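Local coordinates for outer membrane protein SusF (Bacteroides thetaiotaomicron, PDB 4FE9), which binds starch at the cell surface through carbohydrate-binding modules, before the starch is transported into the periplasm for degradation, at residues F299-N304 with Y350-S355; N304-F309 with S336-N341; G320-I325 with D359-E364. All coordinates share one frame; numbering follows the deposited sequence.

Contact 1. Residues F299-N304 with Y350-S355; sequences FYFAAN and YLVYVS. With EDO (1,2-ethanediol), chain J.
Neighbouring antiparallel strands of the second carbohydrate-binding module meet here, strand 294-301 pairing near its end with strand 348-357. Phe-299 and Tyr-350 form a hydrogen-bonded pair: Phe-299 N donates to Tyr-350 O over 3.1 Å, and Tyr-350 N returns a bond of 3.0 Å to Phe-299 O, both close to straight. The short segment axes run at 110° to each other, so the first strand swings away beyond this pair.

Three aromatic side chains and a valine pack on the side of the sheet that faces the interior. One methyl of Val-352 serves two rings: CG2 sits at the edge of Phe-301, 3.6 Å from CE2, and also at the edge of Phe-299, 4.0 Å from CD2. With CG1 anti to the backbone N (chi1 176°), CG2 falls beside that nitrogen, opposite the carbonyl carbon, and reaches both phenylalanines. The Phe-301 ring meets Tyr-350 obliquely, with Phe-301 CD2 3.6 Å from Tyr-350 CD2, at the tyrosine's edge. Bulky apolar groups suit this largely buried face, and Tyr-350 can join them because its OH is satisfied by the carbonyl of Ile-346. Met-265 of strand 264-267 packs on Phe-299 and Phe-301, and Phe-365 meets Phe-301 and Val-352. Such inward aromatic and branched residues are consistent with the core of a beta-sandwich, as in the Ig-type folds of this protein.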
loop_
_atom_site.group_PDB
_atom_site.type_symbol
_atom_site.label_atom_id
_atom_site.label_comp_id
_atom_site.label_asym_id
_atom_site.label_seq_id
_atom_site.Cartn_x
_atom_site.Cartn_y
_atom_site.Cartn_z
ATOM N N PHE A 299 15.727 5.581 19.247
ATOM C CA PHE A 299 17.128 5.463 18.875
ATOM C C PHE A 299 17.717 6.860 18.661
ATOM O O PHE A 299 16.979 7.825 18.417
ATOM C CB PHE A 299 17.302 4.647 17.593
ATOM C CG PHE A 299 16.890 3.211 17.715
ATOM C CD1 PHE A 299 17.653 2.305 18.469
ATOM C CD2 PHE A 299 15.800 2.733 16.997
ATOM C CE1 PHE A 299 17.273 0.974 18.581
ATOM C CE2 PHE A 299 15.411 1.391 17.098
ATOM C CZ PHE A 299 16.194 0.497 17.828
ATOM N N TYR A 300 19.040 6.963 18.810
ATOM C CA TYR A 300 19.741 8.219 18.525
ATOM C C TYR A 300 20.317 8.164 17.178
ATOM O O TYR A 300 21.078 7.257 16.876
ATOM C CB TYR A 300 20.854 8.506 19.537
ATOM C CG TYR A 300 21.429 9.906 19.358
ATOM C CD1 TYR A 300 20.648 11.040 19.655
ATOM C CD2 TYR A 300 22.609 10.097 18.687
ATOM C CE1 TYR A 300 21.093 12.323 19.375
ATOM C CE2 TYR A 300 23.062 11.392 18.382
ATOM C CZ TYR A 300 22.284 12.493 18.723
ATOM O OH TYR A 300 22.720 13.782 18.450
ATOM N N PHE A 301 20.019 9.173 16.353
ATOM C CA PHE A 301 20.720 9.290 15.053
ATOM C C PHE A 301 21.493 10.617 14.957
ATOM O O PHE A 301 20.960 11.684 15.287
ATOM C CB PHE A 301 19.749 9.151 13.884
ATOM C CG PHE A 301 19.016 7.835 13.850
ATOM C CD1 PHE A 301 19.574 6.718 13.215
ATOM C CD2 PHE A 301 17.771 7.717 14.417
ATOM C CE1 PHE A 301 18.867 5.488 13.156
ATOM C CE2 PHE A 301 17.055 6.497 14.355
ATOM C CZ PHE A 301 17.606 5.402 13.699
ATOM N N ALA A 302 22.781 10.494 14.712
ATOM C CA ALA A 302 23.621 11.602 14.205
ATOM C C ALA A 302 23.186 12.024 12.796
ATOM O O ALA A 302 22.402 11.326 12.135
ATOM C CB ALA A 302 25.059 11.173 14.182
ATOM N N ALA A 303 23.773 13.104 12.289
ATOM C CA ALA A 303 23.547 13.484 10.901
ATOM C C ALA A 303 24.438 12.640 10.013
ATOM O O ALA A 303 25.523 12.275 10.422
ATOM C CB ALA A 303 23.816 14.980 10.705
ATOM N N ASN A 304 23.833 12.055 8.973
ATOM C CA ASN A 304 24.562 11.203 8.016
ATOM C C ASN A 304 24.807 9.763 8.446
ATOM O O ASN A 304 25.494 9.012 7.753
ATOM C CB ASN A 304 25.881 11.856 7.597
ATOM C CG ASN A 304 25.678 13.213 6.914
ATOM O OD1 ASN A 304 24.541 13.664 6.694
ATOM N ND2 ASN A 304 26.772 13.896 6.650
ATOM N N TYR A 350 14.759 9.701 17.740
ATOM C CA TYR A 350 13.535 9.451 16.971
ATOM C C TYR A 350 12.857 8.155 17.431
ATOM O O TYR A 350 13.527 7.186 17.734
ATOM C CB TYR A 350 13.882 9.332 15.483
ATOM C CG TYR A 350 14.470 10.614 14.884
ATOM C CD1 TYR A 350 13.672 11.711 14.632
ATOM C CD2 TYR A 350 15.817 10.709 14.587
ATOM C CE1 TYR A 350 14.205 12.884 14.109
ATOM C CE2 TYR A 350 16.355 11.871 14.043
ATOM C CZ TYR A 350 15.537 12.943 13.793
ATOM O OH TYR A 350 16.071 14.119 13.272
ATOM N N LEU A 351 11.541 8.180 17.519
ATOM C CA LEU A 351 10.730 6.954 17.480
ATOM C C LEU A 351 10.683 6.398 16.062
ATOM O O LEU A 351 10.114 7.032 15.151
ATOM C CB LEU A 351 9.295 7.222 17.981
ATOM C CG LEU A 351 8.388 5.955 18.070
ATOM C CD1 LEU A 351 7.392 6.023 19.214
ATOM C CD2 LEU A 351 7.678 5.686 16.800
ATOM N N VAL A 352 11.381 5.284 15.850
ATOM C CA VAL A 352 11.362 4.606 14.586
ATOM C C VAL A 352 10.239 3.553 14.561
ATOM O O VAL A 352 10.133 2.717 15.476
ATOM C CB VAL A 352 12.688 3.921 14.342
ATOM C CG1 VAL A 352 12.645 3.138 13.062
ATOM C CG2 VAL A 352 13.833 4.977 14.280
ATOM N N TYR A 353 9.383 3.623 13.548
ATOM C CA TYR A 353 8.291 2.670 13.374
ATOM C C TYR A 353 8.422 1.942 12.034
ATOM O O TYR A 353 8.610 2.586 10.999
ATOM C CB TYR A 353 6.971 3.416 13.447
ATOM C CG TYR A 353 5.762 2.614 13.046
ATOM C CD1 TYR A 353 5.372 2.527 11.719
ATOM C CD2 TYR A 353 4.945 2.032 14.007
ATOM C CE1 TYR A 353 4.203 1.860 11.351
ATOM C CE2 TYR A 353 3.785 1.379 13.660
ATOM C CZ TYR A 353 3.430 1.276 12.324
ATOM O OH TYR A 353 2.290 0.591 11.972
ATOM N N VAL A 354 8.446 0.595 12.069
ATOM C CA VAL A 354 8.699 -0.223 10.876
ATOM C C VAL A 354 7.602 -1.328 10.733
ATOM O O VAL A 354 7.195 -1.970 11.726
ATOM C CB VAL A 354 10.077 -0.910 10.911
ATOM C CG1 VAL A 354 10.314 -1.713 9.607
ATOM C CG2 VAL A 354 11.210 0.091 11.129
ATOM N N SER A 355 7.079 -1.485 9.532
ATOM C CA SER A 355 6.065 -2.503 9.276
ATOM C C SER A 355 6.447 -3.314 8.038
ATOM O O SER A 355 6.894 -2.752 7.035
ATOM C CB SER A 355 4.704 -1.838 9.084
ATOM O OG SER A 355 3.679 -2.796 8.958
HETATM C C1 EDO J . 25.893 14.762 12.955
HETATM O O1 EDO J . 25.043 15.064 14.088
HETATM C C2 EDO J . 27.003 13.809 13.387
HETATM O O2 EDO J . 27.647 13.221 12.251
#

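Contact 2. Residues N304-F309 with S336-N341; sequences NDQVKF and SDEGGN. With GLC (alpha-D-glucopyranose), chain C; GLC (alpha-D-glucopyranose), chain B.
Gln-306 and Asn-341 join two side-chain amides beside bound glucose. The hydrogen bond is short and nearly straight: Asn-341 ND2 donates to Gln-306 OE1 over 2.6 Å, at an N-H...O angle of 173°. The acceptor lies in the asparagine's amide plane, while the two amides are turned 51° apart. The same Asn-341 ND2 donates to O3 of one glucose (chain C) at 3.1 Å, and Asn-341 OD1 accepts from that sugar's O2 at 2.9 Å. Both ends of the amide thus grip neighbouring hydroxyls.

Lys-308 supplies the charged partner. Its chain bends at chi3 (103°), bringing NZ to the other glucose (chain B), where it donates to O3 at 2.6 Å; NZ also forms a salt bridge with Asp-318, while CD packs 3.5 Å from Asn-341 OD1.

Van der Waals contact adds little: the methylene CG of Glu-338 rests 3.6 Å from Gln-306 OE1. Within 336-341, a type I' turn runs from Glu-338 to Asn-341. Gly-339 and Gly-340 meet its positive phi angles, and Asp-337 OD1 accepts from Gly-340 N at 2.7 Å, an Asx motif.

Gln-306 is therefore a second-shell residue: by accepting from ND2 it is likely to hold the Asn-341 amide in the sense that presents a donor and an acceptor to adjacent sugar hydroxyls.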
loop_
_atom_site.group_PDB
_atom_site.type_symbol
_atom_site.label_atom_id
_atom_site.label_comp_id
_atom_site.label_asym_id
_atom_site.label_seq_id
_atom_site.Cartn_x
_atom_site.Cartn_y
_atom_site.Cartn_z
ATOM N N ASN A 304 23.833 12.055 8.973
ATOM C CA ASN A 304 24.562 11.203 8.016
ATOM C C ASN A 304 24.807 9.763 8.446
ATOM O O ASN A 304 25.494 9.012 7.753
ATOM C CB ASN A 304 25.881 11.856 7.597
ATOM C CG ASN A 304 25.678 13.213 6.914
ATOM O OD1 ASN A 304 24.541 13.664 6.694
ATOM N ND2 ASN A 304 26.772 13.896 6.650
ATOM N N ASP A 305 24.284 9.387 9.605
ATOM C CA ASP A 305 24.155 7.961 9.949
ATOM C C ASP A 305 23.371 7.225 8.850
ATOM O O ASP A 305 22.369 7.723 8.373
ATOM C CB ASP A 305 23.434 7.815 11.297
ATOM C CG ASP A 305 24.383 8.046 12.513
ATOM O OD1 ASP A 305 25.634 7.911 12.333
ATOM O OD2 ASP A 305 23.864 8.338 13.649
ATOM N N GLN A 306 23.867 6.068 8.427
ATOM C CA GLN A 306 23.083 5.182 7.545
ATOM C C GLN A 306 22.667 3.931 8.287
ATOM O O GLN A 306 23.430 3.412 9.077
ATOM C CB GLN A 306 23.894 4.802 6.309
ATOM C CG GLN A 306 24.172 6.006 5.390
ATOM C CD GLN A 306 25.156 5.695 4.297
ATOM O OE1 GLN A 306 24.977 4.751 3.532
ATOM N NE2 GLN A 306 26.159 6.533 4.165
ATOM N N VAL A 307 21.451 3.461 8.032
ATOM C CA VAL A 307 20.953 2.229 8.663
ATOM C C VAL A 307 20.261 1.290 7.687
ATOM O O VAL A 307 19.712 1.729 6.664
ATOM C CB VAL A 307 19.976 2.543 9.819
ATOM C CG1 VAL A 307 20.705 3.288 10.967
ATOM C CG2 VAL A 307 18.810 3.322 9.326
ATOM N N LYS A 308 20.185 0.011 8.066
ATOM C CA LYS A 308 19.310 -0.964 7.380
ATOM C C LYS A 308 18.657 -1.904 8.432
ATOM O O LYS A 308 19.091 -1.945 9.582
ATOM C CB LYS A 308 20.118 -1.802 6.393
ATOM C CG LYS A 308 20.364 -1.124 5.070
ATOM C CD LYS A 308 21.028 -2.036 4.120
ATOM C CE LYS A 308 20.048 -2.565 3.110
ATOM N NZ LYS A 308 20.755 -3.223 1.975
ATOM N N PHE A 309 17.636 -2.638 8.020
ATOM C CA PHE A 309 16.845 -3.468 8.928
ATOM C C PHE A 309 16.847 -4.884 8.409
ATOM O O PHE A 309 17.010 -5.097 7.213
ATOM C CB PHE A 309 15.401 -2.954 9.011
ATOM C CG PHE A 309 15.290 -1.561 9.519
ATOM C CD1 PHE A 309 15.306 -0.481 8.638
ATOM C CD2 PHE A 309 15.159 -1.313 10.878
ATOM C CE1 PHE A 309 15.210 0.829 9.112
ATOM C CE2 PHE A 309 15.135 0.002 11.370
ATOM C CZ PHE A 309 15.151 1.072 10.473
ATOM N N SER A 336 16.929 10.218 3.471
ATOM C CA SER A 336 17.106 10.002 2.048
ATOM C C SER A 336 17.688 8.643 1.728
ATOM O O SER A 336 18.158 7.916 2.618
ATOM C CB SER A 336 18.005 11.111 1.445
ATOM O OG SER A 336 19.362 10.945 1.857
ATOM N N ASP A 337 17.786 8.366 0.431
ATOM C CA ASP A 337 18.274 7.100 -0.059
ATOM C C ASP A 337 19.740 7.255 -0.382
ATOM O O ASP A 337 20.144 8.237 -0.992
ATOM C CB ASP A 337 17.485 6.714 -1.319
ATOM C CG ASP A 337 17.954 5.416 -1.943
ATOM O OD1 ASP A 337 18.891 4.765 -1.409
ATOM O OD2 ASP A 337 17.373 5.044 -2.987
ATOM N N GLU A 338 20.549 6.325 0.082
ATOM C CA GLU A 338 21.961 6.387 -0.169
ATOM C C GLU A 338 22.486 5.016 -0.555
ATOM O O GLU A 338 22.848 4.218 0.310
ATOM C CB GLU A 338 22.690 6.934 1.064
ATOM C CG GLU A 338 24.187 7.034 0.914
ATOM C CD GLU A 338 24.619 8.309 0.192
ATOM O OE1 GLU A 338 23.753 9.200 -0.029
ATOM O OE2 GLU A 338 25.814 8.403 -0.182
ATOM N N GLY A 339 22.402 4.701 -1.853
ATOM C CA GLY A 339 22.690 3.356 -2.354
ATOM C C GLY A 339 21.813 2.278 -1.714
ATOM O O GLY A 339 22.273 1.162 -1.463
ATOM N N GLY A 340 20.560 2.625 -1.417
ATOM C CA GLY A 340 19.604 1.655 -0.862
ATOM C C GLY A 340 19.652 1.589 0.658
ATOM O O GLY A 340 18.789 0.976 1.284
ATOM N N ASN A 341 20.681 2.207 1.248
ATOM C CA ASN A 341 20.709 2.470 2.680
ATOM C C ASN A 341 19.742 3.557 3.000
ATOM O O ASN A 341 19.541 4.463 2.193
ATOM C CB ASN A 341 22.095 2.934 3.110
ATOM C CG ASN A 341 23.131 1.851 3.021
ATOM O OD1 ASN A 341 22.817 0.682 2.815
ATOM N ND2 ASN A 341 24.375 2.218 3.290
HETATM C C1 GLC C . 26.106 -2.928 4.092
HETATM C C2 GLC C . 25.820 -1.511 3.649
HETATM C C3 GLC C . 26.973 -0.961 2.792
HETATM C C4 GLC C . 28.295 -1.085 3.518
HETATM C C5 GLC C . 28.495 -2.555 3.880
HETATM C C6 GLC C . 29.774 -2.758 4.684
HETATM O O2 GLC C . 24.658 -1.568 2.834
HETATM O O3 GLC C . 26.724 0.407 2.464
HETATM O O4 GLC C . 29.349 -0.640 2.646
HETATM O O5 GLC C . 27.410 -3.012 4.685
HETATM O O6 GLC C . 30.052 -4.156 4.732
HETATM C C1 GLC B . 24.304 -7.427 2.069
HETATM C C2 GLC B . 23.347 -6.275 2.352
HETATM C C3 GLC B . 24.057 -4.942 2.265
HETATM C C4 GLC B . 25.261 -4.939 3.186
HETATM C C5 GLC B . 26.148 -6.116 2.874
HETATM C C6 GLC B . 27.335 -6.170 3.830
HETATM O O2 GLC B . 22.303 -6.300 1.395
HETATM O O3 GLC B . 23.176 -3.867 2.614
HETATM O O4 GLC B . 26.015 -3.776 2.959
HETATM O O5 GLC B . 25.418 -7.346 2.957
HETATM O O6 GLC B . 28.130 -7.298 3.467
#

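Contact 3. Residues G320-I325 with D359-E364; sequences GFVDAI and DDKVIE
Val-322 points its side chain at strand 360-366 and crosses both Lys-361 and Ile-363 at about a right angle. Its two methyls divide the work. CG1 lies against the aliphatic part of Lys-361, 4.0 Å from CB, whereas CG2 faces Ile-363, 4.1 Å from CD1. With chi1 at -54°, CG2 stands between the backbone N and the carbonyl carbon, and CG1 is anti to that carbon; this rotation spreads the fork over the two strand residues. An alanine here would lack both methyls and is likely to open a gap beside the Lys-361 chain and the Ile-363 tip.

Ile-363 extends its chain so that CD1 reaches back toward the loop, 3.2 Å from Gly-320 O. Beside it, Ile-325 lies over the strand backbone, with CG2 3.6 Å from Ile-363 O. Both isoleucines also touch Leu-342, which places them in the module's interior. Ala-324 presents a single methyl to Val-362, CB to CG2, at 3.8 Å; a small residue fits this close approach.

Ala-324 centres an inverse gamma turn, and its carbonyl meets the strand. Ala-324 O accepts a weak bond from Ile-363 N at 3.4 Å and a CA-H...O contact from Val-362. A water accepts from Ala-324 N and donates to Lys-361 O, bridging the backbones. Farther along, Glu-364 OE1 accepts from Ser-326 N, just ahead of helix 327-333. The arrangement is that of a connecting loop laid against the edge strand of a beta-sandwich, held mainly by branched apolar side chains, with one weak backbone bond.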
loop_
_atom_site.group_PDB
_atom_site.type_symbol
_atom_site.label_atom_id
_atom_site.label_comp_id
_atom_site.label_asym_id
_atom_site.label_seq_id
_atom_site.Cartn_x
_atom_site.Cartn_y
_atom_site.Cartn_z
ATOM N N GLY A 320 16.585 -1.211 3.464
ATOM C CA GLY A 320 16.961 0.106 3.945
ATOM C C GLY A 320 15.937 1.140 3.522
ATOM O O GLY A 320 14.762 1.087 3.943
ATOM N N PHE A 321 16.341 2.033 2.620
ATOM C CA PHE A 321 15.397 2.979 2.037
ATOM C C PHE A 321 14.313 2.212 1.228
ATOM O O PHE A 321 14.625 1.280 0.482
ATOM C CB PHE A 321 16.142 3.993 1.148
ATOM C CG PHE A 321 15.274 5.076 0.611
ATOM C CD1 PHE A 321 15.041 6.232 1.356
ATOM C CD2 PHE A 321 14.626 4.922 -0.624
ATOM C CE1 PHE A 321 14.086 7.180 0.939
ATOM C CE2 PHE A 321 13.795 5.937 -1.124
ATOM C CZ PHE A 321 13.504 7.064 -0.322
ATOM N N VAL A 322 13.049 2.516 1.508
ATOM C CA VAL A 322 11.934 1.901 0.810
ATOM C C VAL A 322 10.973 2.989 0.331
ATOM O O VAL A 322 11.074 4.128 0.748
ATOM C CB VAL A 322 11.145 0.904 1.730
ATOM C CG1 VAL A 322 12.071 -0.128 2.327
ATOM C CG2 VAL A 322 10.413 1.654 2.819
ATOM N N ASP A 323 9.955 2.601 -0.426
ATOM C CA ASP A 323 9.076 3.591 -1.042
ATOM C C ASP A 323 8.020 4.210 -0.114
ATOM O O ASP A 323 7.744 5.394 -0.208
ATOM C CB ASP A 323 8.434 3.036 -2.303
ATOM C CG ASP A 323 9.090 3.570 -3.567
ATOM O OD1 ASP A 323 10.148 3.008 -3.971
ATOM O OD2 ASP A 323 8.601 4.615 -4.100
ATOM N N ALA A 324 7.454 3.426 0.803
ATOM C CA ALA A 324 6.401 3.971 1.680
ATOM C C ALA A 324 7.004 4.642 2.923
ATOM O O ALA A 324 7.006 4.061 4.045
ATOM C CB ALA A 324 5.370 2.882 2.064
ATOM N N ILE A 325 7.667 5.775 2.697
ATOM C CA ILE A 325 8.077 6.660 3.783
ATOM C C ILE A 325 7.370 8.012 3.635
ATOM O O ILE A 325 7.467 8.644 2.601
ATOM C CB ILE A 325 9.626 6.855 3.795
ATOM C CG1 ILE A 325 10.335 5.491 3.858
ATOM C CG2 ILE A 325 10.058 7.755 4.970
ATOM C CD1 ILE A 325 11.858 5.560 3.890
ATOM N N ASP A 359 5.870 -8.524 1.073
ATOM C CA ASP A 359 6.769 -7.650 0.296
ATOM C C ASP A 359 6.696 -6.174 0.722
ATOM O O ASP A 359 7.627 -5.423 0.466
ATOM C CB ASP A 359 6.425 -7.754 -1.193
ATOM C CG ASP A 359 6.885 -9.063 -1.805
ATOM O OD1 ASP A 359 8.101 -9.377 -1.700
ATOM O OD2 ASP A 359 6.024 -9.797 -2.357
ATOM N N ASP A 360 5.522 -5.741 1.204
ATOM C CA ASP A 360 5.279 -4.319 1.554
ATOM C C ASP A 360 6.048 -3.898 2.816
ATOM O O ASP A 360 5.809 -4.428 3.903
ATOM C CB ASP A 360 3.774 -4.057 1.787
ATOM C CG ASP A 360 2.889 -4.582 0.645
ATOM O OD1 ASP A 360 3.437 -4.948 -0.438
ATOM O OD2 ASP A 360 1.641 -4.598 0.827
ATOM N N LYS A 361 6.833 -2.837 2.694
ATOM C CA LYS A 361 7.526 -2.270 3.833
ATOM C C LYS A 361 7.119 -0.801 4.067
ATOM O O LYS A 361 6.878 -0.048 3.107
ATOM C CB LYS A 361 9.039 -2.383 3.632
ATOM C CG LYS A 361 9.526 -3.807 3.443
ATOM C CD LYS A 361 10.679 -3.875 2.510
ATOM C CE LYS A 361 11.044 -5.317 2.191
ATOM N NZ LYS A 361 11.633 -5.398 0.831
ATOM N N VAL A 362 6.971 -0.426 5.335
ATOM C CA VAL A 362 6.783 0.981 5.724
ATOM C C VAL A 362 7.806 1.333 6.822
ATOM O O VAL A 362 8.079 0.513 7.699
ATOM C CB VAL A 362 5.338 1.223 6.250
ATOM C CG1 VAL A 362 5.174 2.619 6.766
ATOM C CG2 VAL A 362 4.334 0.934 5.154
ATOM N N ILE A 363 8.502 2.455 6.656
ATOM C CA ILE A 363 9.374 2.983 7.717
ATOM C C ILE A 363 8.949 4.400 8.026
ATOM O O ILE A 363 8.663 5.155 7.101
ATOM C CB ILE A 363 10.826 2.970 7.271
ATOM C CG1 ILE A 363 11.275 1.547 7.009
ATOM C CG2 ILE A 363 11.734 3.673 8.294
ATOM C CD1 ILE A 363 12.604 1.428 6.245
ATOM N N GLU A 364 8.634 4.673 9.303
ATOM C CA GLU A 364 8.341 6.048 9.762
ATOM C C GLU A 364 9.316 6.496 10.850
ATOM O O GLU A 364 9.769 5.674 11.659
ATOM C CB GLU A 364 6.904 6.166 10.268
ATOM C CG GLU A 364 5.846 5.788 9.230
ATOM C CD GLU A 364 5.729 6.826 8.082
ATOM O OE1 GLU A 364 6.313 6.606 6.984
ATOM O OE2 GLU A 364 5.072 7.864 8.296
HETATM O O HOH W 1 7.767 0.529 0.140
#

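How the contacts relate
All three contacts lie in the second carbohydrate-binding module. From the N-terminal side, the chain leaves strand 294-301, turns at Asn-304, which contacts 1 and 2 share, and enters strand 306-310. The loop 320-325 and helix 327-333 follow, before 336-341 returns to close contact 2. That loop is nested inside the larger one closed by contact 1 at strand 348-357. The chain then turns into strand 360-366, where contact 3 closes, crossing both others. Phe-301 and Val-307 pack contact 1 on contact 2, Phe-321 joins contact 3 to 336-341, and strands 348-357 and 360-366 pair directly, tying sugar site, core and edge together.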